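Local atomic coordinates of switch-activating protein 1 (Schizosaccharomyces pombe, PDB entry 5JDK), a protein that binds DNA sequences required for mating-type switching and a replication fork barrier beside the rRNA genes, blocking replication forks there. Residues Ile38-Leu43 against Ile86-Val91; Arg90-Arg95 against Glu118-Leu123. All blocks are in the same frame, centred on the assembly; numbering follows the deposited sequence.

Interaction 1 (Ile38-Leu43 against Ile86-Val91); sequences IKLMRL and ISIMRV
Ile88 meets Met41 and Leu40 through its branch methyl CG2 and its terminal methyl CD1, and the contact is wholly apolar. Its CG2 lies 4.0 Å from Met41 CG and about as far from Met41 SD, so the branch methyl sits against the CG-SD part of Met41, and the two side chains slide past each other in opposite directions. Ile88 CD1 reaches farther: it comes to 4.1 Å from Met41 CG and ends 4.2 Å from Leu40 CD2. With CG1 anti to the carbonyl carbon (chi1 -72°), Ile88 sends CG2 anti to its own backbone N; both arms lie against Met41, and CD1 alone goes on to Leu40 CD2.

The helix axes approach to 11.5 Å and cross at -100°, nearly perpendicular, in an all-helical domain assigned to the helix-turn-helix clan. This is the N-terminal, DNA-binding part of the protein, and the contact sits near its centre. Helix 107-131 adds Leu112 against Met41 and Cys116 against Ile88, while Leu40 also packs on Ile63 of helix 56-71.

A sulfur contact carries the apolar patch one residue on, from Ile88 round to Met89. Met41 is bent at both chi2 (-56°) and chi3, which curls its methyl toward the second methionine, and CE stops 4.0 Å from Met89 SD. These two chains meet at a slant, and a glycerol, probably from the crystallisation liquor, lies close to Met89.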
ATOM      1  N   ILE A  38       2.226  -1.734  -8.831  1.00  8.68           N
ATOM      2  CA  ILE A  38       1.457  -2.953  -8.639  1.00  9.01           C
ATOM      3  C   ILE A  38       2.299  -4.036  -7.967  1.00  8.24           C
ATOM      4  O   ILE A  38       1.836  -4.701  -7.038  1.00  9.04           O
ATOM      5  CB  ILE A  38       0.842  -3.410  -9.973  1.00  9.56           C
ATOM      6  CG1 ILE A  38      -0.264  -2.444 -10.379  1.00  9.80           C
ATOM      7  CG2 ILE A  38       0.309  -4.843  -9.882  1.00 12.67           C
ATOM      8  CD1 ILE A  38      -0.753  -2.599 -11.809  1.00 13.22           C
ATOM      9  N   LYS A  39       3.545  -4.237  -8.407  1.00  8.41           N
ATOM     10  CA  LYS A  39       4.391  -5.216  -7.725  1.00  8.89           C
ATOM     11  C   LYS A  39       4.559  -4.876  -6.245  1.00  8.35           C
ATOM     12  O   LYS A  39       4.486  -5.765  -5.371  1.00  8.80           O
ATOM     13  CB  LYS A  39       5.749  -5.294  -8.412  1.00 10.43           C
ATOM     14  CG  LYS A  39       5.692  -5.925  -9.795  1.00 11.73           C
ATOM     15  CD  LYS A  39       7.055  -5.919 -10.465  1.00 20.91           C
ATOM     16  CE  LYS A  39       7.016  -6.636 -11.803  1.00 37.31           C
ATOM     17  NZ  LYS A  39       8.320  -6.557 -12.513  1.00 43.56           N
ATOM     18  N   LEU A  40       4.794  -3.595  -5.947  1.00  7.55           N
ATOM     19  CA  LEU A  40       4.976  -3.156  -4.572  1.00  7.27           C
ATOM     20  C   LEU A  40       3.719  -3.403  -3.749  1.00  7.21           C
ATOM     21  O   LEU A  40       3.788  -3.966  -2.643  1.00  7.38           O
ATOM     22  CB  LEU A  40       5.363  -1.682  -4.557  1.00  7.15           C
ATOM     23  CG  LEU A  40       5.518  -1.023  -3.191  1.00  7.74           C
ATOM     24  CD1 LEU A  40       6.545  -1.740  -2.345  1.00  9.18           C
ATOM     25  CD2 LEU A  40       5.909   0.428  -3.367  1.00  9.14           C
ATOM     26  N   MET A  41       2.552  -2.980  -4.260  1.00  6.90           N
ATOM     27  CA  MET A  41       1.327  -3.154  -3.489  1.00  6.52           C
ATOM     28  C   MET A  41       0.908  -4.614  -3.379  1.00  6.75           C
ATOM     29  O   MET A  41       0.306  -4.995  -2.373  1.00  7.02           O
ATOM     30  CB  MET A  41       0.213  -2.277  -4.039  1.00  6.78           C
ATOM     31  CG  MET A  41       0.460  -0.804  -3.842  1.00  7.02           C
ATOM     32  SD  MET A  41       0.734  -0.285  -2.147  1.00  7.20           S
ATOM     33  CE  MET A  41      -0.870  -0.632  -1.434  1.00  9.91           C
ATOM     34  N   ARG A  42       1.225  -5.445  -4.372  1.00  7.58           N
ATOM     35  CA  ARG A  42       1.012  -6.877  -4.208  1.00  7.28           C
ATOM     36  C   ARG A  42       1.773  -7.393  -2.999  1.00  7.60           C
ATOM     37  O   ARG A  42       1.244  -8.190  -2.219  1.00  8.12           O
ATOM     38  CB  ARG A  42       1.463  -7.641  -5.453  1.00  8.85           C
ATOM     39  CG  ARG A  42       0.521  -7.542  -6.643  1.00  9.93           C
ATOM     40  CD  ARG A  42       1.108  -8.253  -7.844  1.00 10.78           C
ATOM     41  NE  ARG A  42       0.281  -8.120  -9.030  1.00 12.63           N
ATOM     42  CZ  ARG A  42       0.714  -8.358 -10.262  1.00 15.10           C
ATOM     43  NH1 ARG A  42       1.969  -8.741 -10.467  1.00 20.54           N
ATOM     44  NH2 ARG A  42      -0.104  -8.207 -11.290  1.00 16.56           N
ATOM     45  N   LEU A  43       3.031  -6.966  -2.838  1.00  7.47           N
ATOM     46  CA  LEU A  43       3.811  -7.398  -1.675  1.00  7.71           C
ATOM     47  C   LEU A  43       3.240  -6.861  -0.371  1.00  6.98           C
ATOM     48  O   LEU A  43       3.154  -7.587   0.625  1.00  7.32           O
ATOM     49  CB  LEU A  43       5.252  -6.931  -1.813  1.00  8.13           C
ATOM     50  CG  LEU A  43       6.098  -7.614  -2.870  1.00 10.51           C
ATOM     51  CD1 LEU A  43       7.421  -6.890  -2.989  1.00 12.45           C
ATOM     52  CD2 LEU A  43       6.305  -9.077  -2.529  1.00 15.43           C
ATOM     53  N   ILE A  86       2.781   5.712   0.685  1.00  5.82           N
ATOM     54  CA  ILE A  86       1.988   6.884   1.052  1.00  5.93           C
ATOM     55  C   ILE A  86       1.462   7.578  -0.189  1.00  6.35           C
ATOM     56  O   ILE A  86       0.282   7.947  -0.266  1.00  6.80           O
ATOM     57  CB  ILE A  86       2.806   7.840   1.934  1.00  7.19           C
ATOM     58  CG1 ILE A  86       2.962   7.214   3.320  1.00  7.04           C
ATOM     59  CG2 ILE A  86       2.156   9.213   2.031  1.00  8.84           C
ATOM     60  CD1 ILE A  86       3.945   7.932   4.230  1.00  8.87           C
ATOM     61  N   SER A  87       2.337   7.782  -1.172  1.00  6.77           N
ATOM     62  CA  SER A  87       1.931   8.456  -2.398  1.00  7.28           C
ATOM     63  C   SER A  87       0.917   7.636  -3.189  1.00  6.13           C
ATOM     64  O   SER A  87      -0.071   8.188  -3.692  1.00  7.07           O
ATOM     65  CB  SER A  87       3.154   8.762  -3.255  1.00  8.94           C
ATOM     66  OG  SER A  87       2.752   9.463  -4.416  1.00 11.96           O
ATOM     67  N   ILE A  88       1.139   6.325  -3.315  1.00  6.03           N
ATOM     68  CA  ILE A  88       0.165   5.471  -3.986  1.00  6.43           C
ATOM     69  C   ILE A  88      -1.206   5.619  -3.332  1.00  5.60           C
ATOM     70  O   ILE A  88      -2.238   5.699  -4.016  1.00  6.15           O
ATOM     71  CB  ILE A  88       0.660   4.011  -3.987  1.00  6.15           C
ATOM     72  CG1 ILE A  88       1.823   3.842  -4.973  1.00  7.23           C
ATOM     73  CG2 ILE A  88      -0.476   3.028  -4.303  1.00  8.41           C
ATOM     74  CD1 ILE A  88       2.619   2.585  -4.774  1.00  7.74           C
ATOM     75  N   MET A  89      -1.246   5.598  -2.001  1.00  5.67           N
ATOM     76  CA  MET A  89      -2.526   5.685  -1.307  1.00  6.23           C
ATOM     77  C   MET A  89      -3.162   7.068  -1.422  1.00  6.12           C
ATOM     78  O   MET A  89      -4.396   7.176  -1.483  1.00  7.44           O
ATOM     79  CB  MET A  89      -2.354   5.268   0.150  1.00  7.01           C
ATOM     80  CG  MET A  89      -1.936   3.811   0.329  1.00  6.77           C
ATOM     81  SD  MET A  89      -3.063   2.600  -0.407  1.00  6.99           S
ATOM     82  CE  MET A  89      -4.486   2.766   0.672  1.00  8.74           C
ATOM     83  N   ARG A  90      -2.357   8.129  -1.452  1.00  6.44           N
ATOM     84  CA  ARG A  90      -2.905   9.459  -1.657  1.00  7.39           C
ATOM     85  C   ARG A  90      -3.517   9.577  -3.044  1.00  6.50           C
ATOM     86  O   ARG A  90      -4.633  10.099  -3.207  1.00  7.57           O
ATOM     87  CB  ARG A  90      -1.816  10.507  -1.457  1.00  7.94           C
ATOM     88  CG  ARG A  90      -2.370  11.902  -1.559  1.00 11.59           C
ATOM     89  CD  ARG A  90      -1.376  12.939  -1.112  1.00 13.86           C
ATOM     90  NE  ARG A  90      -1.885  14.292  -1.332  1.00 17.44           N
ATOM     91  CZ  ARG A  90      -2.621  14.978  -0.459  1.00 16.33           C
ATOM     92  NH1 ARG A  90      -2.958  14.441   0.705  1.00 15.99           N
ATOM     93  NH2 ARG A  90      -3.033  16.200  -0.765  1.00 16.45           N
ATOM     94  N   VAL A  91      -2.809   9.068  -4.056  1.00  6.56           N
ATOM     95  CA  VAL A  91      -3.356   9.062  -5.405  1.00  6.47           C
ATOM     96  C   VAL A  91      -4.616   8.213  -5.457  1.00  7.00           C
ATOM     97  O   VAL A  91      -5.590   8.583  -6.117  1.00  6.79           O
ATOM     98  CB  VAL A  91      -2.290   8.614  -6.418  1.00  7.49           C
ATOM     99  CG1 VAL A  91      -2.915   8.354  -7.781  1.00  8.91           C
ATOM    100  CG2 VAL A  91      -1.200   9.675  -6.508  1.00  9.67           C
TER

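Interaction 2 (Arg90-Arg95 against Glu118-Leu123); sequences RVYEQR and EWKARL
The ring of Tyr92 meets Lys120 at its edge: CD of the lysine lies near the ring plane, 4.2 Å from Tyr92 CE1, and the aliphatic chain crosses the tyrosine at about a right angle. Tyr92 itself is buried, touching Asp113, Cys116 and Asp117 of helix 107-131. On the other helix, the indole of Trp119 carries Leu123 CG over one face, towards the rim and 4.0 Å above the plane, and also meets the ring of Phe59.

The polar half of the contact lies beside the tyrosine. Lys120 NZ donates to Glu93 OE2 over 2.8 Å in a salt bridge, and OE2 accepts with its syn lone pair. Lys120 leaves its helix with CG anti to the backbone N (chi1 173°) and stays extended to the ammonium, whereas Glu93 folds at chi2 (-68°) to bring its carboxylate across the lysine chain. Lys120 CE is 3.3 Å from Glu93 OE2, so the methylene next to the ammonium also lies against this oxygen. A water bridges the pair, donating to Glu93 OE1 at 2.8 Å and accepting from Lys120 NZ at 2.9 Å. Were Glu93 replaced by an alanine, the Lys120 ammonium would probably lose its carboxylate mate, and its chain could swing more easily from the tyrosine edge.

The contact thus joins helix 78-98 to helix 107-131 of the DNA-binding domain through one amphipathic side chain, whose CD methylene abuts the edge of a buried ring while its ammonium is paired nearer the solvent. The direct bond and the water bridge engage both carboxylate oxygens, which should restrict rotation of the carboxylate and favour the charged form of both partners.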
ATOM      1  N   ARG A  90      -2.357   8.129  -1.452  1.00  6.44           N
ATOM      2  CA  ARG A  90      -2.905   9.459  -1.657  1.00  7.39           C
ATOM      3  C   ARG A  90      -3.517   9.577  -3.044  1.00  6.50           C
ATOM      4  O   ARG A  90      -4.633  10.099  -3.207  1.00  7.57           O
ATOM      5  CB  ARG A  90      -1.816  10.507  -1.457  1.00  7.94           C
ATOM      6  CG  ARG A  90      -2.370  11.902  -1.559  1.00 11.59           C
ATOM      7  CD  ARG A  90      -1.376  12.939  -1.112  1.00 13.86           C
ATOM      8  NE  ARG A  90      -1.885  14.292  -1.332  1.00 17.44           N
ATOM      9  CZ  ARG A  90      -2.621  14.978  -0.459  1.00 16.33           C
ATOM     10  NH1 ARG A  90      -2.958  14.441   0.705  1.00 15.99           N
ATOM     11  NH2 ARG A  90      -3.033  16.200  -0.765  1.00 16.45           N
ATOM     12  N   VAL A  91      -2.809   9.068  -4.056  1.00  6.56           N
ATOM     13  CA  VAL A  91      -3.356   9.062  -5.405  1.00  6.47           C
ATOM     14  C   VAL A  91      -4.616   8.213  -5.457  1.00  7.00           C
ATOM     15  O   VAL A  91      -5.590   8.583  -6.117  1.00  6.79           O
ATOM     16  CB  VAL A  91      -2.290   8.614  -6.418  1.00  7.49           C
ATOM     17  CG1 VAL A  91      -2.915   8.354  -7.781  1.00  8.91           C
ATOM     18  CG2 VAL A  91      -1.200   9.675  -6.508  1.00  9.67           C
ATOM     19  N   TYR A  92      -4.641   7.096  -4.729  1.00  6.30           N
ATOM     20  CA  TYR A  92      -5.847   6.280  -4.669  1.00  6.73           C
ATOM     21  C   TYR A  92      -7.035   7.075  -4.141  1.00  6.13           C
ATOM     22  O   TYR A  92      -8.136   7.014  -4.704  1.00  7.07           O
ATOM     23  CB  TYR A  92      -5.593   5.043  -3.815  1.00  6.57           C
ATOM     24  CG  TYR A  92      -6.828   4.179  -3.627  1.00  6.81           C
ATOM     25  CD1 TYR A  92      -7.322   3.891  -2.363  1.00  8.76           C
ATOM     26  CD2 TYR A  92      -7.483   3.641  -4.719  1.00  7.35           C
ATOM     27  CE1 TYR A  92      -8.444   3.079  -2.199  1.00  8.99           C
ATOM     28  CE2 TYR A  92      -8.611   2.847  -4.570  1.00  8.88           C
ATOM     29  CZ  TYR A  92      -9.081   2.570  -3.307  1.00  9.06           C
ATOM     30  OH  TYR A  92     -10.195   1.775  -3.133  1.00 11.59           O
ATOM     31  N   GLU A  93      -6.841   7.828  -3.055  1.00  7.12           N
ATOM     32  CA  GLU A  93      -7.948   8.628  -2.538  1.00  7.64           C
ATOM     33  C   GLU A  93      -8.397   9.672  -3.551  1.00  7.85           C
ATOM     34  O   GLU A  93      -9.593   9.964  -3.667  1.00  8.31           O
ATOM     35  CB  GLU A  93      -7.581   9.247  -1.193  1.00 10.32           C
ATOM     36  CG  GLU A  93      -7.429   8.216  -0.069  1.00 11.58           C
ATOM     37  CD  GLU A  93      -8.733   7.547   0.327  1.00 14.79           C
ATOM     38  OE1 GLU A  93      -9.807   8.156   0.131  1.00 18.54           O
ATOM     39  OE2 GLU A  93      -8.687   6.425   0.856  1.00 16.44           O
ATOM     40  N   GLN A  94      -7.459  10.236  -4.304  1.00  7.52           N
ATOM     41  CA  GLN A  94      -7.841  11.166  -5.366  1.00  7.64           C
ATOM     42  C   GLN A  94      -8.642  10.465  -6.461  1.00  6.71           C
ATOM     43  O   GLN A  94      -9.645  11.006  -6.961  1.00  7.87           O
ATOM     44  CB  GLN A  94      -6.592  11.844  -5.918  1.00  8.75           C
ATOM     45  CG  GLN A  94      -5.959  12.738  -4.855  1.00 14.16           C
ATOM     46  CD  GLN A  94      -4.602  13.286  -5.224  1.00 33.02           C
ATOM     47  OE1 GLN A  94      -4.059  12.992  -6.292  1.00 33.77           O
ATOM     48  NE2 GLN A  94      -4.042  14.096  -4.329  1.00 32.21           N
ATOM     49  N   ARG A  95      -8.222   9.257  -6.837  1.00  6.40           N
ATOM     50  CA  ARG A  95      -8.973   8.482  -7.813  1.00  6.72           C
ATOM     51  C   ARG A  95     -10.378   8.195  -7.311  1.00  6.66           C
ATOM     52  O   ARG A  95     -11.345   8.307  -8.068  1.00  8.00           O
ATOM     53  CB  ARG A  95      -8.229   7.186  -8.150  1.00  6.68           C
ATOM     54  CG  ARG A  95      -6.958   7.438  -8.952  1.00  6.71           C
ATOM     55  CD  ARG A  95      -6.132   6.174  -9.195  1.00  6.64           C
ATOM     56  NE  ARG A  95      -6.950   5.100  -9.744  1.00  7.55           N
ATOM     57  CZ  ARG A  95      -7.416   5.075 -10.985  1.00  7.17           C
ATOM     58  NH1 ARG A  95      -7.084   6.018 -11.862  1.00  8.14           N
ATOM     59  NH2 ARG A  95      -8.219   4.092 -11.351  1.00  9.05           N
ATOM     60  N   GLU A 118      -7.685  -2.931  -0.286  1.00  6.85           N
ATOM     61  CA  GLU A 118      -7.375  -3.934   0.727  1.00  6.79           C
ATOM     62  C   GLU A 118      -6.386  -3.389   1.756  1.00  6.16           C
ATOM     63  O   GLU A 118      -6.515  -3.645   2.963  1.00  7.10           O
ATOM     64  CB  GLU A 118      -6.858  -5.191   0.029  1.00  8.36           C
ATOM     65  CG  GLU A 118      -6.690  -6.361   0.950  1.00  9.92           C
ATOM     66  CD  GLU A 118      -6.514  -7.699   0.253  1.00  9.86           C
ATOM     67  OE1 GLU A 118      -6.744  -7.784  -0.959  1.00 12.84           O
ATOM     68  OE2 GLU A 118      -6.159  -8.660   0.953  1.00 12.10           O
ATOM     69  N   TRP A 119      -5.405  -2.610   1.309  1.00  6.27           N
ATOM     70  CA  TRP A 119      -4.453  -2.015   2.243  1.00  6.44           C
ATOM     71  C   TRP A 119      -5.116  -0.962   3.124  1.00  6.41           C
ATOM     72  O   TRP A 119      -4.889  -0.930   4.346  1.00  7.20           O
ATOM     73  CB  TRP A 119      -3.267  -1.425   1.477  1.00  6.69           C
ATOM     74  CG  TRP A 119      -2.172  -0.939   2.370  1.00  6.36           C
ATOM     75  CD1 TRP A 119      -1.601   0.295   2.370  1.00  6.97           C
ATOM     76  CD2 TRP A 119      -1.506  -1.690   3.407  1.00  6.16           C
ATOM     77  NE1 TRP A 119      -0.616   0.362   3.328  1.00  6.96           N
ATOM     78  CE2 TRP A 119      -0.545  -0.841   3.979  1.00  6.49           C
ATOM     79  CE3 TRP A 119      -1.620  -2.994   3.894  1.00  7.03           C
ATOM     80  CZ2 TRP A 119       0.287  -1.248   5.026  1.00  6.99           C
ATOM     81  CZ3 TRP A 119      -0.793  -3.396   4.930  1.00  7.89           C
ATOM     82  CH2 TRP A 119       0.151  -2.529   5.477  1.00  8.15           C
ATOM     83  N   LYS A 120      -5.953  -0.111   2.527  1.00  6.62           N
ATOM     84  CA  LYS A 120      -6.731   0.853   3.291  1.00  6.50           C
ATOM     85  C   LYS A 120      -7.524   0.163   4.395  1.00  6.69           C
ATOM     86  O   LYS A 120      -7.592   0.655   5.537  1.00  6.95           O
ATOM     87  CB  LYS A 120      -7.659   1.579   2.314  1.00  7.20           C
ATOM     88  CG  LYS A 120      -8.663   2.509   2.946  1.00  9.83           C
ATOM     89  CD  LYS A 120      -9.407   3.287   1.874  1.00 10.66           C
ATOM     90  CE  LYS A 120     -10.511   4.136   2.447  1.00 15.67           C
ATOM     91  NZ  LYS A 120     -11.052   5.084   1.432  1.00 19.01           N
ATOM     92  N   ALA A 121      -8.153  -0.965   4.061  1.00  6.67           N
ATOM     93  CA  ALA A 121      -8.934  -1.705   5.046  1.00  7.45           C
ATOM     94  C   ALA A 121      -8.059  -2.232   6.177  1.00  6.42           C
ATOM     95  O   ALA A 121      -8.470  -2.217   7.343  1.00  7.59           O
ATOM     96  CB  ALA A 121      -9.699  -2.838   4.364  1.00  8.62           C
ATOM     97  N   ARG A 122      -6.843  -2.693   5.867  1.00  6.74           N
ATOM     98  CA  ARG A 122      -5.952  -3.162   6.930  1.00  7.34           C
ATOM     99  C   ARG A 122      -5.528  -2.019   7.850  1.00  6.38           C
ATOM    100  O   ARG A 122      -5.534  -2.164   9.086  1.00  6.96           O
ATOM    101  CB  ARG A 122      -4.723  -3.858   6.334  1.00  7.38           C
ATOM    102  CG  ARG A 122      -3.677  -4.281   7.359  1.00  7.77           C
ATOM    103  CD  ARG A 122      -4.240  -5.284   8.335  1.00  8.23           C
ATOM    104  NE  ARG A 122      -3.179  -5.789   9.201  1.00  8.50           N
ATOM    105  CZ  ARG A 122      -3.368  -6.329  10.394  1.00  9.81           C
ATOM    106  NH1 ARG A 122      -4.584  -6.443  10.902  1.00 11.26           N
ATOM    107  NH2 ARG A 122      -2.324  -6.753  11.088  1.00 11.50           N
ATOM    108  N   LEU A 123      -5.165  -0.868   7.275  1.00  6.43           N
ATOM    109  CA  LEU A 123      -4.779   0.264   8.107  1.00  6.91           C
ATOM    110  C   LEU A 123      -5.935   0.697   8.999  1.00  6.59           C
ATOM    111  O   LEU A 123      -5.739   1.008  10.180  1.00  7.44           O
ATOM    112  CB  LEU A 123      -4.321   1.424   7.223  1.00  6.39           C
ATOM    113  CG  LEU A 123      -3.014   1.218   6.448  1.00  7.93           C
ATOM    114  CD1 LEU A 123      -2.824   2.332   5.450  1.00  8.09           C
ATOM    115  CD2 LEU A 123      -1.813   1.137   7.363  1.00  9.64           C
TER
HETATM  116  O   HOH W   1     -12.276   7.678   1.374  1.00 46.50           O

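How the interactions relate
Both contacts use helix 78-98, which supplies 86-91 to interaction 1 and 90-95 to interaction 2; Arg90 and Val91 belong to both segments but touch neither partner. Its partners come from opposite ends of the modelled chain: helix 34-46 precedes it, and helix 107-131 follows. The centres are 8 Å apart, and the contacts touch where Met89 CE packs 3.7 Å from Lys120 N and Met41 CE lies 3.9 Å from Trp119 CB. Packing is therefore continuous from the buried interaction 1 to the partly exposed interaction 2, uniting the first and last helices with the third in a single compact DNA-binding domain.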